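Local atomic coordinates of beta sliding clamp (Bartonella birtlesii LL-WM9, PDB entry 6PTR), a protein that probably tethers DNA polymerases and other proteins to DNA as a ring-shaped head-to-tail homodimer, giving replication its processivity. Residues 22-27 / 221-226; 142-147 / 193-198; 229-234 / 238-243. All coordinates share one frame; numbering follows the deposited sequence. Where two conformers were deposited one is given.

Interaction 1 of 3, residues 22-27 / 221-226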
# COMPACT_ATOMS: atom_id res chain seq x y z
N LEU C 22 -2.86 19.48 12.28
CA LEU C 22 -2.92 19.50 10.83
C LEU C 22 -3.41 18.16 10.28
O LEU C 22 -4.15 18.13 9.30
CB LEU C 22 -1.54 19.83 10.25
CG LEU C 22 -1.43 20.15 8.76
CD1 LEU C 22 -2.37 21.29 8.37
CD2 LEU C 22 0.02 20.50 8.43
N GLY C 23 -2.99 17.05 10.90
CA GLY C 23 -3.44 15.76 10.43
C GLY C 23 -4.94 15.61 10.53
O GLY C 23 -5.56 14.94 9.70
N ARG C 24 -5.55 16.26 11.52
CA ARG C 24 -6.99 16.16 11.70
C ARG C 24 -7.76 16.95 10.65
O ARG C 24 -8.92 16.62 10.38
CB ARG C 24 -7.37 16.61 13.11
CG ARG C 24 -7.01 15.57 14.19
CD ARG C 24 -7.26 16.08 15.61
NE ARG C 24 -7.10 15.05 16.63
CZ ARG C 24 -7.25 15.27 17.93
NH1 ARG C 24 -7.56 16.49 18.37
NH2 ARG C 24 -7.10 14.28 18.80
N VAL C 25 -7.18 18.00 10.06
CA VAL C 25 -7.98 18.85 9.19
C VAL C 25 -7.67 18.61 7.71
O VAL C 25 -8.57 18.68 6.86
CB VAL C 25 -7.80 20.34 9.53
CG1 VAL C 25 -8.06 20.57 11.01
CG2 VAL C 25 -6.43 20.81 9.16
N HIS C 26 -6.42 18.27 7.41
CA HIS C 26 -5.98 18.29 6.02
C HIS C 26 -6.68 17.24 5.17
O HIS C 26 -6.85 17.45 3.96
CB HIS C 26 -4.45 18.11 5.94
CG HIS C 26 -3.98 16.69 5.93
ND1 HIS C 26 -3.93 15.91 7.06
CD2 HIS C 26 -3.51 15.92 4.92
CE1 HIS C 26 -3.47 14.71 6.75
NE2 HIS C 26 -3.21 14.69 5.46
N ARG C 27 -7.10 16.11 5.75
CA ARG C 27 -7.66 15.05 4.93
C ARG C 27 -9.03 15.40 4.35
O ARG C 27 -9.54 14.65 3.51
CB ARG C 27 -7.74 13.73 5.71
CG ARG C 27 -7.66 13.83 7.24
CD ARG C 27 -7.63 12.42 7.88
NE ARG C 27 -8.16 12.39 9.24
CZ ARG C 27 -7.44 12.10 10.33
NH1 ARG C 27 -6.15 11.80 10.23
NH2 ARG C 27 -8.03 12.11 11.53
N LEU C 221 -12.77 9.53 15.65
CA LEU C 221 -13.24 8.68 16.73
C LEU C 221 -12.37 7.43 16.91
O LEU C 221 -12.27 6.91 18.03
CB LEU C 221 -14.69 8.29 16.49
CG LEU C 221 -15.66 9.47 16.66
CD1 LEU C 221 -17.06 9.09 16.23
CD2 LEU C 221 -15.66 9.91 18.11
N SER C 222 -11.73 6.95 15.84
CA SER C 222 -10.86 5.78 15.95
C SER C 222 -9.71 6.01 16.92
O SER C 222 -9.10 5.05 17.39
CB SER C 222 -10.30 5.41 14.57
OG SER C 222 -9.44 6.44 14.09
N GLU C 223 -9.40 7.26 17.22
CA GLU C 223 -8.33 7.55 18.17
C GLU C 223 -8.78 7.38 19.62
O GLU C 223 -7.97 7.62 20.53
CB GLU C 223 -7.80 8.96 17.95
CG GLU C 223 -7.46 9.28 16.51
CD GLU C 223 -6.99 10.73 16.35
OE1 GLU C 223 -6.79 11.42 17.38
OE2 GLU C 223 -6.82 11.19 15.20
N GLU C 224 -10.03 6.98 19.86
CA GLU C 224 -10.59 6.79 21.19
C GLU C 224 -10.64 8.11 21.95
O GLU C 224 -9.83 8.35 22.84
CB GLU C 224 -9.79 5.74 21.97
N ILE C 225 -11.62 8.96 21.60
CA ILE C 225 -11.76 10.30 22.17
C ILE C 225 -12.51 10.23 23.49
O ILE C 225 -13.53 9.53 23.62
CB ILE C 225 -12.49 11.21 21.17
CG1 ILE C 225 -11.77 11.19 19.81
CG2 ILE C 225 -12.59 12.63 21.71
CD1 ILE C 225 -10.29 11.53 19.90
N ASP C 226 -12.03 10.97 24.48
CA ASP C 226 -12.72 11.04 25.77
C ASP C 226 -13.84 12.07 25.74
O ASP C 226 -13.79 13.07 25.02
CB ASP C 226 -11.73 11.41 26.87
CG ASP C 226 -12.41 11.65 28.22
OD1 ASP C 226 -13.02 10.70 28.75
OD2 ASP C 226 -12.34 12.80 28.73

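Interaction 2 of 3, residues 142-147 / 193-198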
# COMPACT_ATOMS: atom_id res chain seq x y z
N ALA C 142 -18.50 10.25 23.17
CA ALA C 142 -17.78 9.90 21.95
C ALA C 142 -17.77 8.40 21.74
O ALA C 142 -17.92 7.91 20.61
CB ALA C 142 -16.36 10.45 22.00
N SER C 143 -17.60 7.63 22.82
CA SER C 143 -17.54 6.18 22.68
C SER C 143 -18.87 5.62 22.19
O SER C 143 -18.89 4.72 21.35
CB SER C 143 -17.13 5.54 24.00
OG SER C 143 -18.06 5.90 25.00
N LYS C 144 -19.98 6.16 22.69
CA LYS C 144 -21.28 5.73 22.18
C LYS C 144 -21.45 6.10 20.72
O LYS C 144 -21.93 5.28 19.93
CB LYS C 144 -22.42 6.33 23.00
CG LYS C 144 -23.78 5.74 22.63
CD LYS C 144 -23.80 4.25 22.96
CE LYS C 144 -25.17 3.65 22.76
NZ LYS C 144 -25.34 2.39 23.55
N LEU C 145 -21.11 7.34 20.33
CA LEU C 145 -21.22 7.72 18.93
C LEU C 145 -20.36 6.83 18.04
O LEU C 145 -20.78 6.42 16.95
CB LEU C 145 -20.83 9.19 18.73
CG LEU C 145 -20.88 9.62 17.26
CD1 LEU C 145 -22.30 9.52 16.70
CD2 LEU C 145 -20.35 11.05 17.13
N LYS C 146 -19.16 6.50 18.51
CA LYS C 146 -18.32 5.60 17.73
C LYS C 146 -19.00 4.25 17.54
O LYS C 146 -18.93 3.66 16.45
CB LYS C 146 -16.98 5.41 18.41
CG LYS C 146 -16.03 4.52 17.62
CD LYS C 146 -14.72 4.36 18.36
CE LYS C 146 -13.68 3.60 17.54
NZ LYS C 146 -14.08 2.20 17.25
N HIS C 147 -19.63 3.73 18.60
CA HIS C 147 -20.34 2.46 18.50
C HIS C 147 -21.44 2.54 17.45
O HIS C 147 -21.57 1.63 16.62
CB HIS C 147 -20.91 2.09 19.86
CG HIS C 147 -21.83 0.90 19.83
ND1 HIS C 147 -21.37 -0.37 19.58
CD2 HIS C 147 -23.16 0.80 20.01
CE1 HIS C 147 -22.40 -1.21 19.61
NE2 HIS C 147 -23.49 -0.52 19.88
N VAL C 193 -28.95 0.25 14.10
CA VAL C 193 -28.55 0.27 15.51
C VAL C 193 -29.41 1.29 16.25
O VAL C 193 -29.67 2.38 15.74
CB VAL C 193 -27.05 0.59 15.67
CG1 VAL C 193 -26.65 1.93 15.01
CG2 VAL C 193 -26.65 0.52 17.16
N ASP C 194 -29.84 0.91 17.46
CA ASP C 194 -30.66 1.72 18.35
C ASP C 194 -29.91 2.01 19.64
O ASP C 194 -29.10 1.20 20.09
CB ASP C 194 -31.97 1.01 18.74
CG ASP C 194 -32.93 0.87 17.58
OD1 ASP C 194 -32.84 1.67 16.64
OD2 ASP C 194 -33.78 -0.03 17.62
N MET C 195 -30.23 3.16 20.24
CA MET C 195 -29.94 3.39 21.66
C MET C 195 -31.09 4.17 22.26
O MET C 195 -31.89 4.80 21.55
CB MET C 195 -28.64 4.17 21.87
CG MET C 195 -28.72 5.58 21.36
SD MET C 195 -27.20 6.51 21.68
CE MET C 195 -27.40 6.89 23.42
N GLU C 196 -31.19 4.12 23.60
CA GLU C 196 -32.09 5.01 24.30
C GLU C 196 -31.70 6.44 23.99
O GLU C 196 -30.53 6.81 24.09
CB GLU C 196 -32.03 4.75 25.80
CG GLU C 196 -32.96 5.64 26.60
CD GLU C 196 -33.19 5.14 28.02
OE1 GLU C 196 -33.24 3.90 28.22
OE2 GLU C 196 -33.32 5.98 28.93
N ALA C 197 -32.68 7.24 23.58
CA ALA C 197 -32.38 8.58 23.09
C ALA C 197 -31.94 9.48 24.24
O ALA C 197 -32.59 9.51 25.29
CB ALA C 197 -33.58 9.18 22.40
N PRO C 198 -30.87 10.25 24.08
CA PRO C 198 -30.49 11.21 25.12
C PRO C 198 -31.54 12.31 25.23
O PRO C 198 -32.47 12.42 24.42
CB PRO C 198 -29.15 11.75 24.63
CG PRO C 198 -29.17 11.54 23.14
CD PRO C 198 -30.00 10.31 22.89
O HOH W 1 -26.44 0.50 20.81

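Interaction 3 of 3, residues 229-234 / 238-243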
# COMPACT_ATOMS: atom_id res chain seq x y z
N VAL C 229 -19.65 14.35 22.74
CA VAL C 229 -19.77 15.06 21.49
C VAL C 229 -21.04 15.89 21.58
O VAL C 229 -22.10 15.38 21.95
CB VAL C 229 -19.84 14.06 20.31
CG1 VAL C 229 -19.90 14.78 18.97
CG2 VAL C 229 -18.66 13.10 20.38
N CYS C 230 -20.93 17.18 21.26
CA CYS C 230 -22.10 18.04 21.13
C CYS C 230 -22.61 17.92 19.70
O CYS C 230 -21.88 18.23 18.75
CB CYS C 230 -21.77 19.49 21.48
SG CYS C 230 -23.29 20.51 21.38
N ILE C 231 -23.84 17.45 19.53
CA ILE C 231 -24.43 17.28 18.21
C ILE C 231 -25.51 18.33 18.03
O ILE C 231 -26.41 18.46 18.87
CB ILE C 231 -25.00 15.86 18.02
CG1 ILE C 231 -23.88 14.83 18.19
CG2 ILE C 231 -25.62 15.73 16.63
CD1 ILE C 231 -24.34 13.40 17.97
N GLU C 232 -25.40 19.10 16.95
CA GLU C 232 -26.37 20.15 16.66
C GLU C 232 -26.87 19.94 15.25
O GLU C 232 -26.11 19.57 14.35
CB GLU C 232 -25.73 21.55 16.80
CG GLU C 232 -25.37 21.93 18.23
CD GLU C 232 -24.53 23.18 18.28
OE1 GLU C 232 -23.34 23.13 17.90
OE2 GLU C 232 -25.07 24.23 18.66
N LEU C 233 -28.17 20.14 15.03
CA LEU C 233 -28.61 19.94 13.66
C LEU C 233 -29.83 20.80 13.36
O LEU C 233 -30.55 21.27 14.24
CB LEU C 233 -28.91 18.46 13.34
CG LEU C 233 -29.93 17.62 14.11
CD1 LEU C 233 -30.38 16.41 13.27
CD2 LEU C 233 -29.30 17.13 15.40
N SER C 234 -30.00 21.01 12.06
CA SER C 234 -31.20 21.53 11.43
C SER C 234 -31.58 20.53 10.35
O SER C 234 -31.03 19.43 10.27
CB SER C 234 -30.94 22.92 10.86
OG SER C 234 -30.04 22.83 9.77
N ILE C 238 -25.54 19.58 9.92
CA ILE C 238 -25.29 18.92 11.19
C ILE C 238 -23.87 19.25 11.61
O ILE C 238 -22.98 19.42 10.77
CB ILE C 238 -25.52 17.40 11.10
CG1 ILE C 238 -25.42 16.75 12.48
CG2 ILE C 238 -24.52 16.74 10.13
CD1 ILE C 238 -25.97 15.29 12.47
N ARG C 239 -23.66 19.39 12.91
CA ARG C 239 -22.37 19.78 13.46
C ARG C 239 -22.04 18.86 14.62
O ARG C 239 -22.90 18.58 15.46
CB ARG C 239 -22.38 21.23 13.93
CG ARG C 239 -21.10 21.64 14.66
CD ARG C 239 -21.10 23.13 14.97
NE ARG C 239 -20.92 23.91 13.76
CZ ARG C 239 -21.08 25.23 13.68
NH1 ARG C 239 -21.44 25.93 14.75
NH2 ARG C 239 -20.88 25.85 12.51
N PHE C 240 -20.79 18.38 14.64
CA PHE C 240 -20.28 17.56 15.73
C PHE C 240 -19.12 18.30 16.35
O PHE C 240 -18.13 18.58 15.67
CB PHE C 240 -19.80 16.19 15.24
CG PHE C 240 -20.85 15.40 14.54
CD1 PHE C 240 -21.10 15.59 13.18
CD2 PHE C 240 -21.56 14.42 15.22
CE1 PHE C 240 -22.06 14.84 12.53
CE2 PHE C 240 -22.53 13.66 14.56
CZ PHE C 240 -22.78 13.88 13.22
N SER C 241 -19.22 18.60 17.64
CA SER C 241 -18.14 19.27 18.36
C SER C 241 -17.60 18.30 19.40
O SER C 241 -18.35 17.79 20.24
CB SER C 241 -18.63 20.56 19.02
OG SER C 241 -19.11 21.46 18.04
N LEU C 242 -16.30 18.03 19.35
CA LEU C 242 -15.73 17.13 20.34
C LEU C 242 -14.27 17.51 20.51
O LEU C 242 -13.59 17.79 19.52
CB LEU C 242 -15.89 15.66 19.93
CG LEU C 242 -15.32 15.11 18.63
CD1 LEU C 242 -15.35 13.58 18.70
CD2 LEU C 242 -16.08 15.58 17.39
N GLY C 243 -13.81 17.54 21.75
CA GLY C 243 -12.45 18.01 22.00
C GLY C 243 -12.27 19.42 21.48
O GLY C 243 -13.08 20.32 21.73
O HOH W 2 -21.71 20.84 17.93
O HOH W 3 -21.57 25.25 17.54

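Interaction 1 of 3, residues 22-27 / 221-226
The carboxylate of Glu223 lies at the edges of two guanidinium groups, those of Arg24 and Arg27, and joins them in one salt-bridge network. Toward Arg24 the two flat groups are turned by only 31°: NH2 gives a nearly straight hydrogen bond of 3.2 Å to OE1 of Glu223, met on the syn side and in the guanidinium plane. Arg27 stands almost perpendicular to the carboxylate, and its NH2 is 4.0 Å from OE2 of Glu223, a long salt bridge. One face of the Arg27 guanidinium has Gly23 O and Arg24 CA over it, both toward the rim; the lack of a side chain at Gly23 is consistent with this closeness to the backbone.

Arg24 suits its place because its extended chain spans much of the 10.9 Å between CA of Arg24 and CA of Glu223. CD1 of Ile225 lies obliquely beside the group, 4.4 Å from Arg24 NH2. Arg24 NE is buried here without a partner.

The contact links the N-terminal and central domains at their surface. With one hydrogen-bonded salt bridge and one long one, it depends largely on electrostatics, so its strength would probably vary with ionic conditions.

Interaction 2 of 3, residues 142-147 / 193-198
Lys144, on helix 142-152, and Met195, on strand 189-196, meet where a helix packs against a sheet in the central domain of the clamp, a domain built, like the other two, on the DNA-clamp fold. The lysine can be followed outward. Its CB points toward the strand, and Lys144 CG, anti to the backbone N (chi1 -172°), lies 3.6 Å from Met195 SD, with the methyl CE of the methionine a little farther off. A bend at chi2 then turns the chain along the thioether: CD passes the sulfur at a slightly greater distance, and CE of Lys144 reaches Met195 CB, again at 3.6 Å, while also lying near SD. The two side chains thus slide past each other in opposite directions, methylenes against sulfur and methyl. Each residue suits the place: methionine is long, pliable and apolar, while lysine offers four methylenes for packing and still carries its ammonium group to the partly exposed margin.

At the tip, NZ is 4.1 Å from Met195 CB and makes its polar link through water. One turn along the helix, His147 brings NE2 to 4.3 Å from CG2 of Val193, a looser van der Waals touch, oblique to the ring. Val193 is buried, its branched side chain also packing on Leu148, Cys151 and Thr152 of the same helix, and Met195 reaches Leu148 as well.

The polar side of the contact is bridged by a single water. It receives weak bonds from Lys144 NZ and from His147 NE2, the latter with the water in the plane of the imidazole. In return the water donates to the backbone carbonyl of Asp194, its oxygen 2.8 Å from Asp194 O.

Interaction 3 of 3, residues 229-234 / 238-243
Ile231 and Phe240 are paired across two antiparallel strands, as a non-hydrogen-bonded pair on the packed side. Ile231 CG1 approaches Phe240 CD2 to 3.8 Å, obliquely to the ring, and the two side chains lie alongside one another, pointing the same way. Val229 crosses the phenylalanine at a slant, its CG1 near the ring edge and 4.0 Å from Phe240 CB, while its other methyl, CG2, comes within 3.7 Å of Leu242 CD1. Toward the turn, Leu233 CB rests on CG1 of Ile238 at 4.0 Å. Branched and aromatic residues suit this buried face, which is partly covered by helix 211-221: Phe240 packs on Leu217, and Leu242 on Leu220 and Leu221.

On the other face Cys230 is buried, but Glu232, Arg239 and Ser241 form a looser, hydrated side. Glu232 and Arg239 run side by side, yet their charged groups are not in contact. Instead, one water accepts from Arg239 NH1, in the guanidinium plane, and donates to Glu232 OE1. A bend at chi3 (-71°) turns the end of the arginine, whose NE bonds Thr248 on the next strand. A second water donates to OE1 of Glu232 and to Cys230 O, and also bonds Ser241 OG, so the small serine shares in the hydration.

Between the faces, the backbones of Cys230 and Ser241 exchange two hydrogen bonds, as do those of Glu232 and Arg239; the shortest run from Cys230 N to Ser241 O and from Arg239 N to Glu232 O, both 2.8 Å. This regular alternation, with the strand directions 164° apart, is characteristic of an antiparallel pair; because the strands follow one another across a short turn, they form a beta hairpin, here within a sheet of the DNA-clamp fold.

In the fold
The three contacts meet around the central domain. Interaction 1 reaches it from the N-terminal domain, whereas interactions 2 and 3 lie wholly within it. Along the chain, interaction 2 is nested inside the loop closed by interaction 1, and interaction 3 follows. Leu221 CD2 touches Leu242 CD1 at 3.7 Å, joining interaction 1 to the hairpin, and Ile225 O lies 3.4 Å from Ala142 CB of interaction 2. Ala142 CA in turn packs on Val229 CG2 at 3.7 Å, so helix 142-152 has the hairpin of interaction 3 beside it as well as strand 189-196. The centres of interactions 2 and 3 are about 14 Å apart, those of 1 and 2 about 19 Å.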